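Local coordinates for protein D-alanyl transferase DltD (Enterococcus faecalis, PDB 6O93) that probably takes part in attaching D-alanine to lipoteichoic acid during cell-wall biogenesis in this Gram-positive bacterium, at residues 41-46 with 68-73; 290-295 with 326-331. All coordinates share one frame; numbering follows the deposited sequence.

Interaction 1: residues 41-46 with 68-73; sequences VPFFGS and YRPFLL. With NA (sodium ion), chain K.
Y68 meets V41 just ahead of the strand pairing: the CG2 methyl of V41 lies 3.9 Å from ring atom CD1 of Y68 and as near to its CB. At the far end of the ring, the Y68 hydroxyl is hydrogen-bonded to D363 of helix 352-367. R69 opens the backbone ladder by accepting from V41 (N of V41 to O of R69, 2.8 Å), while its guanidinium pairs with E62 in a salt bridge and donates to the carbonyls of R66 and Y68. P70 has no N-H to give; its contribution is a CH-pi contact, CB standing over one face of the F43 ring, 3.7 Å from its centroid and 15° off the ring normal. With CG anti to its own carbonyl carbon (chi1 -83°), F43 lies alongside the proline and presents that face. F71 then donates to O of V41 and accepts from N of F43, both parallel-strand bonds. The registered pairs run from V41-P70 to F44-L73, and helix 57-63 links the strands, a beta-alpha-beta unit consistent with the SGNH-hydrolase clan. L72 sends CD2 to within 3.9 Å of CB of F43. On the sheet face shared by P42 and F44, CD1 of L73 touches both CB of P42 (3.7 Å) and CE1 of F44 (3.8 Å). O of L73 accepts from N of G45 at 3.1 Å and from the side-chain amide of Q83; nearby, OG of S46 binds the sodium ion with E48 and S104.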
loop_
_atom_site.group_PDB
_atom_site.type_symbol
_atom_site.label_atom_id
_atom_site.label_comp_id
_atom_site.label_asym_id
_atom_site.label_seq_id
_atom_site.Cartn_x
_atom_site.Cartn_y
_atom_site.Cartn_z
ATOM N N VAL A 41 2.993 7.105 11.120
ATOM C CA VAL A 41 3.510 5.853 10.571
ATOM C C VAL A 41 2.881 5.663 9.192
ATOM O O VAL A 41 1.651 5.506 9.105
ATOM C CB VAL A 41 3.192 4.666 11.491
ATOM C CG1 VAL A 41 3.778 3.377 10.928
ATOM C CG2 VAL A 41 3.716 4.922 12.897
ATOM N N PRO A 42 3.659 5.678 8.109
ATOM C CA PRO A 42 3.055 5.493 6.783
ATOM C C PRO A 42 2.485 4.090 6.636
ATOM O O PRO A 42 3.157 3.096 6.921
ATOM C CB PRO A 42 4.221 5.737 5.817
ATOM C CG PRO A 42 5.440 5.420 6.613
ATOM C CD PRO A 42 5.124 5.830 8.027
ATOM N N PHE A 43 1.229 4.022 6.200
ATOM C CA PHE A 43 0.554 2.770 5.868
ATOM C C PHE A 43 0.495 2.686 4.348
ATOM O O PHE A 43 -0.363 3.313 3.720
ATOM C CB PHE A 43 -0.852 2.715 6.459
ATOM C CG PHE A 43 -0.907 2.275 7.892
ATOM C CD1 PHE A 43 -0.006 2.761 8.823
ATOM C CD2 PHE A 43 -1.891 1.397 8.316
ATOM C CE1 PHE A 43 -0.073 2.363 10.145
ATOM C CE2 PHE A 43 -1.964 0.997 9.635
ATOM C CZ PHE A 43 -1.053 1.482 10.551
ATOM N N PHE A 44 1.405 1.913 3.758
ATOM C CA PHE A 44 1.392 1.681 2.320
ATOM C C PHE A 44 0.411 0.559 2.001
ATOM O O PHE A 44 0.547 -0.558 2.511
ATOM C CB PHE A 44 2.791 1.327 1.821
ATOM C CG PHE A 44 3.835 2.358 2.153
ATOM C CD1 PHE A 44 3.936 3.526 1.413
ATOM C CD2 PHE A 44 4.719 2.154 3.201
ATOM C CE1 PHE A 44 4.899 4.474 1.714
ATOM C CE2 PHE A 44 5.685 3.099 3.506
ATOM C CZ PHE A 44 5.774 4.261 2.763
ATOM N N GLY A 45 -0.578 0.856 1.162
ATOM C CA GLY A 45 -1.572 -0.129 0.781
ATOM C C GLY A 45 -2.375 0.311 -0.425
ATOM O O GLY A 45 -1.872 1.057 -1.269
ATOM N N SER A 46 -3.626 -0.141 -0.516
ATOM C CA SER A 46 -4.497 0.259 -1.615
ATOM C C SER A 46 -5.916 0.497 -1.098
ATOM O O SER A 46 -6.089 1.130 -0.052
ATOM C CB SER A 46 -4.444 -0.788 -2.737
ATOM O OG SER A 46 -4.666 -2.101 -2.257
ATOM N N TYR A 68 1.489 7.684 18.162
ATOM C CA TYR A 68 1.630 7.639 16.716
ATOM C C TYR A 68 0.243 7.641 16.095
ATOM O O TYR A 68 -0.754 7.319 16.746
ATOM C CB TYR A 68 2.408 6.399 16.254
ATOM C CG TYR A 68 1.654 5.106 16.464
ATOM C CD1 TYR A 68 0.820 4.595 15.476
ATOM C CD2 TYR A 68 1.768 4.398 17.653
ATOM C CE1 TYR A 68 0.124 3.416 15.666
ATOM C CE2 TYR A 68 1.078 3.220 17.853
ATOM C CZ TYR A 68 0.258 2.734 16.857
ATOM O OH TYR A 68 -0.431 1.560 17.057
ATOM N N ARG A 69 0.192 8.004 14.815
ATOM C CA ARG A 69 -1.027 7.931 14.032
ATOM C C ARG A 69 -0.670 7.322 12.684
ATOM O O ARG A 69 0.422 7.584 12.160
ATOM C CB ARG A 69 -1.671 9.307 13.818
ATOM C CG ARG A 69 -2.152 9.987 15.089
ATOM C CD ARG A 69 -3.339 9.264 15.701
ATOM N NE ARG A 69 -3.889 9.997 16.837
ATOM C CZ ARG A 69 -3.350 10.011 18.052
ATOM N NH1 ARG A 69 -2.238 9.332 18.303
ATOM N NH2 ARG A 69 -3.925 10.708 19.023
ATOM N N PRO A 70 -1.546 6.506 12.105
ATOM C CA PRO A 70 -1.319 6.068 10.726
ATOM C C PRO A 70 -1.398 7.238 9.761
ATOM O O PRO A 70 -2.113 8.218 9.989
ATOM C CB PRO A 70 -2.453 5.066 10.475
ATOM C CG PRO A 70 -2.911 4.646 11.833
ATOM C CD PRO A 70 -2.714 5.842 12.708
ATOM N N PHE A 71 -0.646 7.130 8.670
ATOM C CA PHE A 71 -0.771 8.047 7.539
ATOM C C PHE A 71 -1.061 7.188 6.314
ATOM O O PHE A 71 -0.155 6.561 5.758
ATOM C CB PHE A 71 0.483 8.893 7.352
ATOM C CG PHE A 71 0.252 10.134 6.533
ATOM C CD1 PHE A 71 0.067 10.052 5.163
ATOM C CD2 PHE A 71 0.211 11.378 7.135
ATOM C CE1 PHE A 71 -0.153 11.189 4.410
ATOM C CE2 PHE A 71 -0.008 12.521 6.388
ATOM C CZ PHE A 71 -0.188 12.426 5.024
ATOM N N LEU A 72 -2.326 7.155 5.905
ATOM C CA LEU A 72 -2.762 6.245 4.854
ATOM C C LEU A 72 -2.230 6.710 3.502
ATOM O O LEU A 72 -2.493 7.837 3.073
ATOM C CB LEU A 72 -4.287 6.161 4.843
ATOM C CG LEU A 72 -4.927 5.832 6.197
ATOM C CD1 LEU A 72 -6.439 5.671 6.075
ATOM C CD2 LEU A 72 -4.312 4.583 6.805
ATOM N N LEU A 73 -1.478 5.838 2.832
ATOM C CA LEU A 73 -0.880 6.143 1.534
ATOM C C LEU A 73 -1.268 5.037 0.559
ATOM O O LEU A 73 -0.694 3.943 0.587
ATOM C CB LEU A 73 0.634 6.277 1.647
ATOM C CG LEU A 73 1.126 7.415 2.543
ATOM C CD1 LEU A 73 2.617 7.287 2.807
ATOM C CD2 LEU A 73 0.814 8.765 1.917
HETATM NA NA NA K . -6.765 -3.933 -1.891
#

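Interaction 2: residues 290-295 with 326-331; sequences VLFVIP and QGFTNI
Both phenylalanines place CG anti to their own carbonyl carbon (chi1 -64° in F292 and much the same in F328), and from these torsions the rings meet as an offset edge-to-face pair. The planes stand at 87° with centroids 5.4 Å apart; the edge of F292 is directed toward the face of F328, and CE1 of F292 comes within 3.5 Å of CD1 of F328. V290 CG1 lies over one face of the F292 ring, whose edge also has O of N330 near its plane. O of N330 takes a nearly straight hydrogen bond from N of F292 (3.0 Å, 176° at the hydrogen), and CD1 of L291 packs 3.7 Å from that N330 oxygen. F292 and I331 form a parallel bridge, with CA of I331 making a C-H...O contact to O of F292. Here the chain, having left helix 309-324 through a Schellman motif with G327 as its C-prime residue, enters edge strand 331-333. Before the bridge, a water takes over: it donates to O of V290 at 2.7 Å and accepts from N of N330 at 3.1 Å. The N330 side-chain amide adds a weak bond from ND2 to the same V290 oxygen, 3.4 Å away. Helices 272-285 and 309-324 pack against F292 and F328. Where direct strand pairing has not yet begun, the V290 oxygen is thus satisfied mainly by the water, with a weak contribution from the N330 amide, beside an otherwise apolar aromatic pair.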
loop_
_atom_site.group_PDB
_atom_site.type_symbol
_atom_site.label_atom_id
_atom_site.label_comp_id
_atom_site.label_asym_id
_atom_site.label_seq_id
_atom_site.Cartn_x
_atom_site.Cartn_y
_atom_site.Cartn_z
ATOM N N VAL A 290 9.691 -2.430 9.033
ATOM C CA VAL A 290 8.412 -2.549 8.343
ATOM C C VAL A 290 7.647 -3.754 8.864
ATOM O O VAL A 290 8.211 -4.841 9.025
ATOM C CB VAL A 290 8.609 -2.666 6.817
ATOM C CG1 VAL A 290 7.261 -2.678 6.108
ATOM C CG2 VAL A 290 9.482 -1.534 6.309
ATOM N N LEU A 291 6.353 -3.557 9.111
ATOM C CA LEU A 291 5.424 -4.647 9.380
ATOM C C LEU A 291 4.598 -4.899 8.122
ATOM O O LEU A 291 3.893 -3.999 7.649
ATOM C CB LEU A 291 4.516 -4.315 10.563
ATOM C CG LEU A 291 3.370 -5.299 10.821
ATOM C CD1 LEU A 291 3.899 -6.691 11.155
ATOM C CD2 LEU A 291 2.478 -4.782 11.928
ATOM N N PHE A 292 4.690 -6.111 7.586
ATOM C CA PHE A 292 3.940 -6.504 6.402
ATOM C C PHE A 292 2.686 -7.267 6.808
ATOM O O PHE A 292 2.730 -8.133 7.686
ATOM C CB PHE A 292 4.803 -7.363 5.474
ATOM C CG PHE A 292 5.993 -6.636 4.916
ATOM C CD1 PHE A 292 7.190 -6.604 5.611
ATOM C CD2 PHE A 292 5.910 -5.975 3.704
ATOM C CE1 PHE A 292 8.285 -5.928 5.103
ATOM C CE2 PHE A 292 7.002 -5.296 3.192
ATOM C CZ PHE A 292 8.190 -5.273 3.892
ATOM N N VAL A 293 1.571 -6.943 6.159
ATOM C CA VAL A 293 0.274 -7.541 6.456
ATOM C C VAL A 293 -0.230 -8.243 5.204
ATOM O O VAL A 293 -0.196 -7.670 4.109
ATOM C CB VAL A 293 -0.738 -6.483 6.933
ATOM C CG1 VAL A 293 -2.080 -7.128 7.247
ATOM C CG2 VAL A 293 -0.199 -5.739 8.148
ATOM N N ILE A 294 -0.692 -9.479 5.364
ATOM C CA ILE A 294 -1.295 -10.246 4.281
ATOM C C ILE A 294 -2.731 -10.558 4.685
ATOM O O ILE A 294 -2.953 -11.276 5.665
ATOM C CB ILE A 294 -0.528 -11.544 3.979
ATOM C CG1 ILE A 294 0.939 -11.243 3.668
ATOM C CG2 ILE A 294 -1.174 -12.274 2.802
ATOM C CD1 ILE A 294 1.787 -12.485 3.471
ATOM N N PRO A 295 -3.737 -10.055 3.974
ATOM C CA PRO A 295 -5.119 -10.315 4.364
ATOM C C PRO A 295 -5.620 -11.617 3.769
ATOM O O PRO A 295 -4.992 -12.182 2.861
ATOM C CB PRO A 295 -5.873 -9.115 3.780
ATOM C CG PRO A 295 -5.120 -8.823 2.527
ATOM C CD PRO A 295 -3.667 -9.142 2.817
ATOM N N GLN A 326 15.269 -12.131 3.003
ATOM C CA GLN A 326 16.057 -10.910 2.899
ATOM C C GLN A 326 16.098 -10.114 4.198
ATOM O O GLN A 326 16.615 -8.992 4.207
ATOM C CB GLN A 326 15.513 -10.038 1.765
ATOM C CG GLN A 326 15.586 -10.706 0.403
ATOM C CD GLN A 326 15.125 -9.802 -0.724
ATOM O OE1 GLN A 326 15.933 -9.112 -1.352
ATOM N NE2 GLN A 326 13.825 -9.804 -0.989
ATOM N N GLY A 327 15.574 -10.662 5.292
ATOM C CA GLY A 327 15.661 -10.020 6.587
ATOM C C GLY A 327 14.408 -9.307 7.045
ATOM O O GLY A 327 14.434 -8.672 8.107
ATOM N N PHE A 328 13.321 -9.379 6.282
ATOM C CA PHE A 328 12.041 -8.806 6.695
ATOM C C PHE A 328 11.300 -9.872 7.491
ATOM O O PHE A 328 10.720 -10.799 6.919
ATOM C CB PHE A 328 11.236 -8.347 5.484
ATOM C CG PHE A 328 11.899 -7.256 4.690
ATOM C CD1 PHE A 328 11.772 -5.929 5.069
ATOM C CD2 PHE A 328 12.642 -7.557 3.560
ATOM C CE1 PHE A 328 12.377 -4.925 4.339
ATOM C CE2 PHE A 328 13.249 -6.556 2.823
ATOM C CZ PHE A 328 13.116 -5.239 3.212
ATOM N N THR A 329 11.319 -9.741 8.817
ATOM C CA THR A 329 10.792 -10.764 9.711
ATOM C C THR A 329 9.527 -10.338 10.446
ATOM O O THR A 329 8.982 -11.135 11.216
ATOM C CB THR A 329 11.861 -11.169 10.736
ATOM O OG1 THR A 329 12.190 -10.046 11.561
ATOM C CG2 THR A 329 13.118 -11.660 10.033
ATOM N N ASN A 330 9.047 -9.114 10.240
ATOM C CA ASN A 330 7.805 -8.644 10.852
ATOM C C ASN A 330 6.685 -8.850 9.838
ATOM O O ASN A 330 6.483 -8.022 8.947
ATOM C CB ASN A 330 7.917 -7.180 11.264
ATOM C CG ASN A 330 9.095 -6.916 12.179
ATOM O OD1 ASN A 330 9.313 -7.631 13.156
ATOM N ND2 ASN A 330 9.864 -5.885 11.862
ATOM N N ILE A 331 5.952 -9.953 9.978
ATOM C CA ILE A 331 4.910 -10.327 9.027
ATOM C C ILE A 331 3.672 -10.749 9.804
ATOM O O ILE A 331 3.718 -11.710 10.581
ATOM C CB ILE A 331 5.363 -11.459 8.091
ATOM C CG1 ILE A 331 6.671 -11.084 7.389
ATOM C CG2 ILE A 331 4.278 -11.760 7.060
ATOM C CD1 ILE A 331 7.236 -12.192 6.524
HETATM O O HOH W 1 9.907 -6.867 8.351
#

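Both contacts belong to one five-stranded parallel sheet, ordered 69-73, 40-44, 98-102, 289-294, 331-333, and lie at its two borders. Interaction 1 joins the first outer strand to its neighbour; interaction 2 does so at the other border, where 326-331 leads into strand 331-333. Strand 98-102 lies between them, bonding to both 40-44 and 289-294. Their centres are about 15 Å apart and their nearest atoms about 6 Å, without touching. Helix 352-367 packs against side chains of both, V362 reaching F43, Y68 and L291. They follow in series along the chain, so sequence-distant parts build a single sheet, with sodium-binding S46 near the C-terminal end of strand 40-44.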